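Local coordinates for protein D-glyceraldehyde dehydrogenase (NADP(+)) (Thermoplasma acidophilum, PDB 5IZD) that oxidises D-glyceraldehyde to (R)-glycerate with NADP(+) as the electron acceptor, a step of the non-phosphorylated Entner-Doudoroff pathway, at residues A[5-9]-A[10-14]; A[254-257]-A[258-262]; A[422-425]-A[426-430]. One frame throughout, in Å; residues are numbered along the deposited sequence.

Contact 1: residues A[5-9]-A[10-14]; sequences LYIDG and QWVNS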
loop_
_atom_site.group_PDB
_atom_site.type_symbol
_atom_site.label_atom_id
_atom_site.label_comp_id
_atom_site.label_asym_id
_atom_site.label_seq_id
_atom_site.Cartn_x
_atom_site.Cartn_y
_atom_site.Cartn_z
ATOM N N LEU A 5 -32.108 -4.406 -26.409
ATOM C CA LEU A 5 -31.769 -4.570 -25.019
ATOM C C LEU A 5 -31.098 -5.944 -24.797
ATOM O O LEU A 5 -31.405 -6.895 -25.491
ATOM C CB LEU A 5 -33.042 -4.435 -24.182
ATOM C CG LEU A 5 -33.902 -3.215 -24.519
ATOM C CD1 LEU A 5 -35.114 -3.235 -23.595
ATOM C CD2 LEU A 5 -33.107 -1.918 -24.348
ATOM N N TYR A 6 -30.207 -6.035 -23.805
ATOM C CA TYR A 6 -29.719 -7.324 -23.321
ATOM C C TYR A 6 -30.098 -7.453 -21.857
ATOM O O TYR A 6 -29.567 -6.724 -21.001
ATOM C CB TYR A 6 -28.217 -7.478 -23.541
ATOM C CG TYR A 6 -27.671 -8.882 -23.326
ATOM C CD1 TYR A 6 -27.904 -9.914 -24.267
ATOM C CD2 TYR A 6 -26.926 -9.190 -22.228
ATOM C CE1 TYR A 6 -27.380 -11.203 -24.070
ATOM C CE2 TYR A 6 -26.414 -10.468 -22.030
ATOM C CZ TYR A 6 -26.626 -11.454 -22.959
ATOM O OH TYR A 6 -26.099 -12.692 -22.745
ATOM N N ILE A 7 -31.082 -8.306 -21.575
ATOM C CA ILE A 7 -31.634 -8.468 -20.223
ATOM C C ILE A 7 -31.655 -9.949 -19.826
ATOM O O ILE A 7 -32.181 -10.758 -20.568
ATOM C CB ILE A 7 -33.052 -7.859 -20.126
ATOM C CG1 ILE A 7 -32.950 -6.354 -20.308
ATOM C CG2 ILE A 7 -33.694 -8.148 -18.762
ATOM C CD1 ILE A 7 -34.195 -5.731 -20.845
ATOM N N ASP A 8 -31.047 -10.293 -18.676
ATOM C CA ASP A 8 -30.985 -11.717 -18.203
ATOM C C ASP A 8 -30.564 -12.695 -19.308
ATOM O O ASP A 8 -31.196 -13.768 -19.492
ATOM C CB ASP A 8 -32.338 -12.201 -17.584
ATOM C CG ASP A 8 -32.171 -13.475 -16.657
ATOM O OD1 ASP A 8 -31.219 -13.576 -15.838
ATOM O OD2 ASP A 8 -32.989 -14.413 -16.786
ATOM N N GLY A 9 -29.533 -12.306 -20.045
ATOM C CA GLY A 9 -28.901 -13.182 -21.005
ATOM C C GLY A 9 -29.592 -13.375 -22.353
ATOM O O GLY A 9 -29.210 -14.271 -23.064
ATOM N N GLN A 10 -30.554 -12.503 -22.691
ATOM C CA GLN A 10 -31.263 -12.464 -23.981
ATOM C C GLN A 10 -31.263 -11.053 -24.599
ATOM O O GLN A 10 -31.392 -10.042 -23.877
ATOM C CB GLN A 10 -32.730 -12.852 -23.793
ATOM C CG GLN A 10 -33.047 -13.881 -22.731
ATOM C CD GLN A 10 -34.508 -14.297 -22.820
ATOM O OE1 GLN A 10 -35.408 -13.459 -22.709
ATOM N NE2 GLN A 10 -34.758 -15.570 -23.124
ATOM N N TRP A 11 -31.138 -10.985 -25.917
ATOM C CA TRP A 11 -31.439 -9.759 -26.667
ATOM C C TRP A 11 -32.947 -9.606 -26.853
ATOM O O TRP A 11 -33.553 -10.489 -27.394
ATOM C CB TRP A 11 -30.775 -9.769 -28.048
ATOM C CG TRP A 11 -29.309 -9.764 -27.892
ATOM C CD1 TRP A 11 -28.471 -10.843 -27.947
ATOM C CD2 TRP A 11 -28.488 -8.623 -27.578
ATOM N NE1 TRP A 11 -27.175 -10.438 -27.673
ATOM C CE2 TRP A 11 -27.158 -9.080 -27.478
ATOM C CE3 TRP A 11 -28.748 -7.260 -27.407
ATOM C CZ2 TRP A 11 -26.089 -8.219 -27.236
ATOM C CZ3 TRP A 11 -27.689 -6.404 -27.160
ATOM C CH2 TRP A 11 -26.369 -6.888 -27.047
ATOM N N VAL A 12 -33.541 -8.505 -26.405
ATOM C CA VAL A 12 -35.007 -8.316 -26.416
ATOM C C VAL A 12 -35.361 -6.891 -26.875
ATOM O O VAL A 12 -34.493 -5.976 -26.904
ATOM C CB VAL A 12 -35.655 -8.587 -25.029
ATOM C CG1 VAL A 12 -35.448 -10.032 -24.572
ATOM C CG2 VAL A 12 -35.053 -7.688 -23.965
ATOM N N ASN A 13 -36.631 -6.721 -27.240
ATOM C CA ASN A 13 -37.226 -5.425 -27.550
ATOM C C ASN A 13 -37.698 -4.810 -26.243
ATOM O O ASN A 13 -37.834 -5.506 -25.248
ATOM C CB ASN A 13 -38.453 -5.588 -28.448
ATOM C CG ASN A 13 -38.118 -6.183 -29.786
ATOM O OD1 ASN A 13 -37.092 -5.831 -30.388
ATOM N ND2 ASN A 13 -39.000 -7.086 -30.298
ATOM N N SER A 14 -37.926 -3.500 -26.255
ATOM C CA SER A 14 -38.581 -2.806 -25.154
ATOM C C SER A 14 -39.919 -3.465 -24.907
ATOM O O SER A 14 -40.542 -3.848 -25.866
ATOM C CB SER A 14 -38.906 -1.368 -25.563
ATOM O OG SER A 14 -39.463 -0.699 -24.428
#
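A tight beta hairpin joins Leu5 to Val12, Tyr6 to Trp11 and Ile7 to Gln10 near the N-terminus of the chain, its two strands linked by a type I' turn from Ile7 to Gln10 with Asp8 and Gly9 at the bend. In the hydrogen-bonded pair Leu5-Val12, Leu5 N gives to Val12 O at 2.9 Å and Val12 N returns to Leu5 O at 2.8 Å. At the turn Ile7 N reaches Gln10 O at 2.9 Å, while the return bond from Gln10 N to Ile7 O is the longer at 3.2 Å. Tyr6 and Trp11 form the non-hydrogen-bonded pair and point to one face of the hairpin: with CG of Tyr6 anti to its backbone N (chi1 -168°), the phenol presents its edge to the indole, and CD1 lies 3.4 Å from Trp11 CE2. Tyr6 CB adds a CH-pi contact over the six-membered ring. On the opposite face Val12 CG2 sits 3.8 Å from both Leu5 CB and Ile7 CD1. Helix 178-190 covers the aromatic side, where Arg186 makes a cation-pi contact with Trp11; helix 39-77 packs on the aliphatic side, and strand 30-35 flanks strand 2-7.

Contact 2: residues A[254-257]-A[258-262]; sequences FMVW and KDADM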
loop_
_atom_site.group_PDB
_atom_site.type_symbol
_atom_site.label_atom_id
_atom_site.label_comp_id
_atom_site.label_asym_id
_atom_site.label_seq_id
_atom_site.Cartn_x
_atom_site.Cartn_y
_atom_site.Cartn_z
ATOM N N PHE A 254 -5.267 26.547 -19.601
ATOM C CA PHE A 254 -4.084 26.274 -20.390
ATOM C C PHE A 254 -3.091 27.437 -20.200
ATOM O O PHE A 254 -3.302 28.549 -20.728
ATOM C CB PHE A 254 -4.485 26.132 -21.852
ATOM C CG PHE A 254 -3.470 25.432 -22.706
ATOM C CD1 PHE A 254 -2.334 26.100 -23.141
ATOM C CD2 PHE A 254 -3.629 24.104 -23.050
ATOM C CE1 PHE A 254 -1.390 25.456 -23.928
ATOM C CE2 PHE A 254 -2.679 23.453 -23.808
ATOM C CZ PHE A 254 -1.560 24.124 -24.251
ATOM N N MET A 255 -1.981 27.164 -19.500
ATOM C CA MET A 255 -1.090 28.217 -19.029
ATOM C C MET A 255 0.268 28.126 -19.727
ATOM O O MET A 255 0.914 27.089 -19.684
ATOM C CB MET A 255 -0.923 28.064 -17.498
ATOM C CG MET A 255 -2.212 28.354 -16.727
ATOM S SD MET A 255 -2.203 27.730 -15.014
ATOM C CE MET A 255 -2.442 25.979 -15.328
ATOM N N VAL A 256 0.720 29.205 -20.345
ATOM C CA VAL A 256 1.944 29.226 -21.126
ATOM C C VAL A 256 2.798 30.353 -20.548
ATOM O O VAL A 256 2.547 31.538 -20.775
ATOM C CB VAL A 256 1.651 29.460 -22.619
ATOM C CG1 VAL A 256 2.937 29.419 -23.442
ATOM C CG2 VAL A 256 0.620 28.406 -23.138
ATOM N N TRP A 257 3.804 29.958 -19.782
ATOM C CA TRP A 257 4.689 30.933 -19.138
ATOM C C TRP A 257 5.642 31.502 -20.205
ATOM O O TRP A 257 5.719 30.965 -21.320
ATOM C CB TRP A 257 5.406 30.283 -17.958
ATOM C CG TRP A 257 6.081 31.276 -17.107
ATOM C CD1 TRP A 257 7.436 31.395 -16.899
ATOM C CD2 TRP A 257 5.466 32.337 -16.345
ATOM N NE1 TRP A 257 7.691 32.450 -16.073
ATOM C CE2 TRP A 257 6.512 33.035 -15.699
ATOM C CE3 TRP A 257 4.148 32.735 -16.123
ATOM C CZ2 TRP A 257 6.276 34.138 -14.855
ATOM C CZ3 TRP A 257 3.897 33.828 -15.331
ATOM C CH2 TRP A 257 4.968 34.529 -14.687
ATOM N N LYS A 258 6.289 32.635 -19.902
ATOM C CA LYS A 258 7.190 33.312 -20.855
ATOM C C LYS A 258 8.342 32.458 -21.344
ATOM O O LYS A 258 8.827 32.706 -22.416
ATOM C CB LYS A 258 7.792 34.618 -20.275
ATOM C CG LYS A 258 8.514 34.487 -18.971
ATOM C CD LYS A 258 9.316 35.759 -18.593
ATOM C CE LYS A 258 9.557 35.692 -17.106
ATOM N NZ LYS A 258 10.173 36.895 -16.506
ATOM N N ASP A 259 8.809 31.482 -20.567
ATOM C CA ASP A 259 9.919 30.630 -21.037
ATOM C C ASP A 259 9.463 29.344 -21.783
ATOM O O ASP A 259 10.263 28.455 -22.020
ATOM C CB ASP A 259 10.867 30.291 -19.862
ATOM C CG ASP A 259 10.197 29.424 -18.791
ATOM O OD1 ASP A 259 8.993 29.161 -18.875
ATOM O OD2 ASP A 259 10.863 29.007 -17.827
ATOM N N ALA A 260 8.190 29.215 -22.099
ATOM C CA ALA A 260 7.681 27.978 -22.701
ATOM C C ALA A 260 8.307 27.685 -24.060
ATOM O O ALA A 260 8.670 28.613 -24.785
ATOM C CB ALA A 260 6.163 28.066 -22.879
ATOM N N ASP A 261 8.381 26.413 -24.437
ATOM C CA ASP A 261 8.692 26.074 -25.806
ATOM C C ASP A 261 7.419 26.290 -26.702
ATOM O O ASP A 261 6.427 25.592 -26.554
ATOM C CB ASP A 261 9.186 24.635 -25.963
ATOM C CG ASP A 261 9.460 24.308 -27.461
ATOM O OD1 ASP A 261 8.516 24.032 -28.276
ATOM O OD2 ASP A 261 10.630 24.429 -27.848
ATOM N N MET A 262 7.511 27.247 -27.613
ATOM C CA MET A 262 6.360 27.732 -28.388
ATOM C C MET A 262 5.698 26.638 -29.242
ATOM O O MET A 262 4.484 26.485 -29.222
ATOM C CB MET A 262 6.776 28.883 -29.309
ATOM C CG MET A 262 7.173 30.174 -28.593
ATOM S SD MET A 262 5.776 30.988 -27.796
ATOM C CE MET A 262 4.831 31.391 -29.291
#
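Trp257 leads its side chain along the turn that follows it: a chi1 of -168° swings the indole away from its own N, to lie along Lys258 and Asp259. Its CB lies 3.9 Å from Asp259 OD1, and CG comes under the backbone N of Lys258, which sits over one face of the ring. CD1 reaches the same carboxylate oxygen, Asp259 OD1, at 3.4 Å; the aspartate stands at the indole's edge with its plane nearly perpendicular to the ring, at 85°. Next along the rim, NE1 meets Lys258 CG at 3.6 Å and Lys258 CE at 3.9 Å, because the lysine runs beside the indole in the same direction and lays its CG over the five-membered ring as a CH-pi contact. The turn is type I, from Trp257 to Ala260, carrying the chain from strand 252-256 toward helix 262-274, and Ala260 N closes it on Trp257 O at 3.1 Å. Ala260 CB then packs against Val256 CG1 at 3.5 Å, and Asp261 takes the N-cap of the helix by accepting from Asn264 N. Asp259 OD1 is held by Thr415 OG1. Val395 and Met398 of helix 395-403 also touch the Trp257 side chain, while His290 meets it edge-to-face.

Contact 3: residues A[422-425]-A[426-430]; sequences FEAS and ERIRF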
loop_
_atom_site.group_PDB
_atom_site.type_symbol
_atom_site.label_atom_id
_atom_site.label_comp_id
_atom_site.label_asym_id
_atom_site.label_seq_id
_atom_site.Cartn_x
_atom_site.Cartn_y
_atom_site.Cartn_z
ATOM N N PHE A 422 7.319 22.330 -9.809
ATOM C CA PHE A 422 7.129 21.692 -8.501
ATOM C C PHE A 422 6.146 22.456 -7.607
ATOM O O PHE A 422 5.349 21.861 -6.876
ATOM C CB PHE A 422 8.484 21.521 -7.789
ATOM C CG PHE A 422 9.375 20.506 -8.438
ATOM C CD1 PHE A 422 9.052 19.150 -8.399
ATOM C CD2 PHE A 422 10.521 20.880 -9.087
ATOM C CE1 PHE A 422 9.875 18.187 -8.986
ATOM C CE2 PHE A 422 11.342 19.928 -9.666
ATOM C CZ PHE A 422 11.025 18.582 -9.615
ATOM N N GLU A 423 6.183 23.773 -7.651
ATOM C CA GLU A 423 5.252 24.556 -6.860
ATOM C C GLU A 423 3.796 24.436 -7.359
ATOM O O GLU A 423 2.884 24.265 -6.555
ATOM C CB GLU A 423 5.708 26.036 -6.803
ATOM C CG GLU A 423 4.790 26.896 -5.925
ATOM C CD GLU A 423 5.227 28.319 -5.809
ATOM O OE1 GLU A 423 5.631 28.594 -4.664
ATOM O OE2 GLU A 423 5.200 29.103 -6.812
ATOM N N ALA A 424 3.600 24.561 -8.671
ATOM C CA ALA A 424 2.255 24.351 -9.305
ATOM C C ALA A 424 1.650 22.990 -9.032
ATOM O O ALA A 424 0.450 22.867 -8.945
ATOM C CB ALA A 424 2.330 24.541 -10.809
ATOM N N SER A 425 2.488 21.975 -8.841
ATOM C CA SER A 425 1.982 20.661 -8.504
ATOM C C SER A 425 1.118 20.650 -7.271
ATOM O O SER A 425 0.303 19.768 -7.118
ATOM C CB SER A 425 3.118 19.666 -8.408
ATOM O OG SER A 425 3.769 19.610 -9.670
ATOM N N GLU A 426 1.338 21.602 -6.353
ATOM C CA GLU A 426 0.459 21.790 -5.177
ATOM C C GLU A 426 -0.475 22.991 -5.296
ATOM O O GLU A 426 -1.624 22.907 -4.829
ATOM C CB GLU A 426 1.281 21.875 -3.851
ATOM C CG GLU A 426 1.616 20.468 -3.355
ATOM C CD GLU A 426 2.104 20.349 -1.894
ATOM O OE1 GLU A 426 3.296 20.627 -1.571
ATOM O OE2 GLU A 426 1.288 19.883 -1.054
ATOM N N ARG A 427 -0.005 24.094 -5.884
ATOM C CA ARG A 427 -0.779 25.325 -5.858
ATOM C C ARG A 427 -1.928 25.329 -6.938
ATOM O O ARG A 427 -2.910 26.074 -6.784
ATOM C CB ARG A 427 0.147 26.543 -5.960
ATOM C CG ARG A 427 1.041 26.793 -4.719
ATOM C CD ARG A 427 0.290 27.634 -3.688
ATOM N NE ARG A 427 0.796 27.596 -2.318
ATOM C CZ ARG A 427 0.582 28.546 -1.409
ATOM N NH1 ARG A 427 -0.088 29.641 -1.718
ATOM N NH2 ARG A 427 1.054 28.408 -0.181
ATOM N N ILE A 428 -1.805 24.489 -7.982
ATOM C CA ILE A 428 -2.866 24.331 -9.021
ATOM C C ILE A 428 -3.789 23.257 -8.526
ATOM O O ILE A 428 -3.458 22.051 -8.549
ATOM C CB ILE A 428 -2.322 23.961 -10.440
ATOM C CG1 ILE A 428 -1.402 25.053 -10.995
ATOM C CG2 ILE A 428 -3.459 23.666 -11.420
ATOM C CD1 ILE A 428 -2.142 26.271 -11.472
ATOM N N ARG A 429 -4.956 23.704 -8.070
ATOM C CA ARG A 429 -5.841 22.838 -7.333
ATOM C C ARG A 429 -6.764 22.177 -8.308
ATOM O O ARG A 429 -7.987 22.436 -8.286
ATOM C CB ARG A 429 -6.594 23.629 -6.285
ATOM C CG ARG A 429 -5.700 24.183 -5.189
ATOM C CD ARG A 429 -5.402 23.146 -4.129
ATOM N NE ARG A 429 -6.563 22.852 -3.325
ATOM C CZ ARG A 429 -6.621 21.878 -2.410
ATOM N NH1 ARG A 429 -5.577 21.102 -2.178
ATOM N NH2 ARG A 429 -7.736 21.669 -1.724
ATOM N N PHE A 430 -6.164 21.361 -9.185
ATOM C CA PHE A 430 -6.892 20.617 -10.232
ATOM C C PHE A 430 -6.478 19.168 -10.095
ATOM O O PHE A 430 -5.377 18.887 -9.608
ATOM C CB PHE A 430 -6.573 21.153 -11.629
ATOM C CG PHE A 430 -7.381 22.353 -11.964
ATOM C CD1 PHE A 430 -7.103 23.578 -11.363
ATOM C CD2 PHE A 430 -8.478 22.252 -12.808
ATOM C CE1 PHE A 430 -7.896 24.691 -11.594
ATOM C CE2 PHE A 430 -9.282 23.357 -13.049
ATOM C CZ PHE A 430 -8.984 24.586 -12.445
#
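Glu423 O takes two backbone donors near the end of helix 418-427, Arg427 N at 3.0 Å and Glu426 N at 3.1 Å, and one residue on Ala424 O receives Ile428 N at 2.9 Å. Ile428 is the first residue to leave helical torsions. Its side chain turns back against the last turn: CG1 lies 3.8 Å from Ala424 CB, while its CB touches Ala424 O at 3.3 Å. One turn apart, Glu423 and Arg427 meet through their aliphatic parts, CG to CG at 3.9 Å. In the arginine conformer modelled here, one of two, Glu423 OE1 and Arg427 NE stay 5.5 Å apart, too far for a salt bridge, and Arg427 NH2 pairs instead with Asp58 of the second subunit. Glu423 OE2 bonds to Tyr399 OH and Glu423 OE1 to His129 of the third subunit. This is the helix of a beta-alpha-beta unit, linking strand 410-414 to strand 432-435. Its exit lies at subunit interfaces of the homotetramer, where Lys471 of the second subunit donates to both Ser425 O and Ile428 O, and Glu426 OE1 forms a salt bridge with Lys131 of the third. Inside the subunit, Ala424 and Ile428 rest on Tyr399 of helix 395-403.

In the fold
Contacts 2 and 3 belong to one neighbourhood: their centres are about 16 Å apart, and strand 252-256 lies next to strand 410-414, which feeds helix 418-427, in the same mixed sheet. They touch where Met255 SD packs on Ile428 CD1 at 3.8 Å, and helix 395-403 contributes side chains to both. Contact 1 lies across the centre of the chain, its own centre about 53 Å from that of contact 2 and about 48 Å from that of contact 3. It is the one on the cofactor's side, though it does not touch it: the side chain of Leu5 is about 12 Å from bound NADP and about 8 Å from that of Pro173, an NADP-site residue by similarity. Contacts 2 and 3 lie away from the annotated sites.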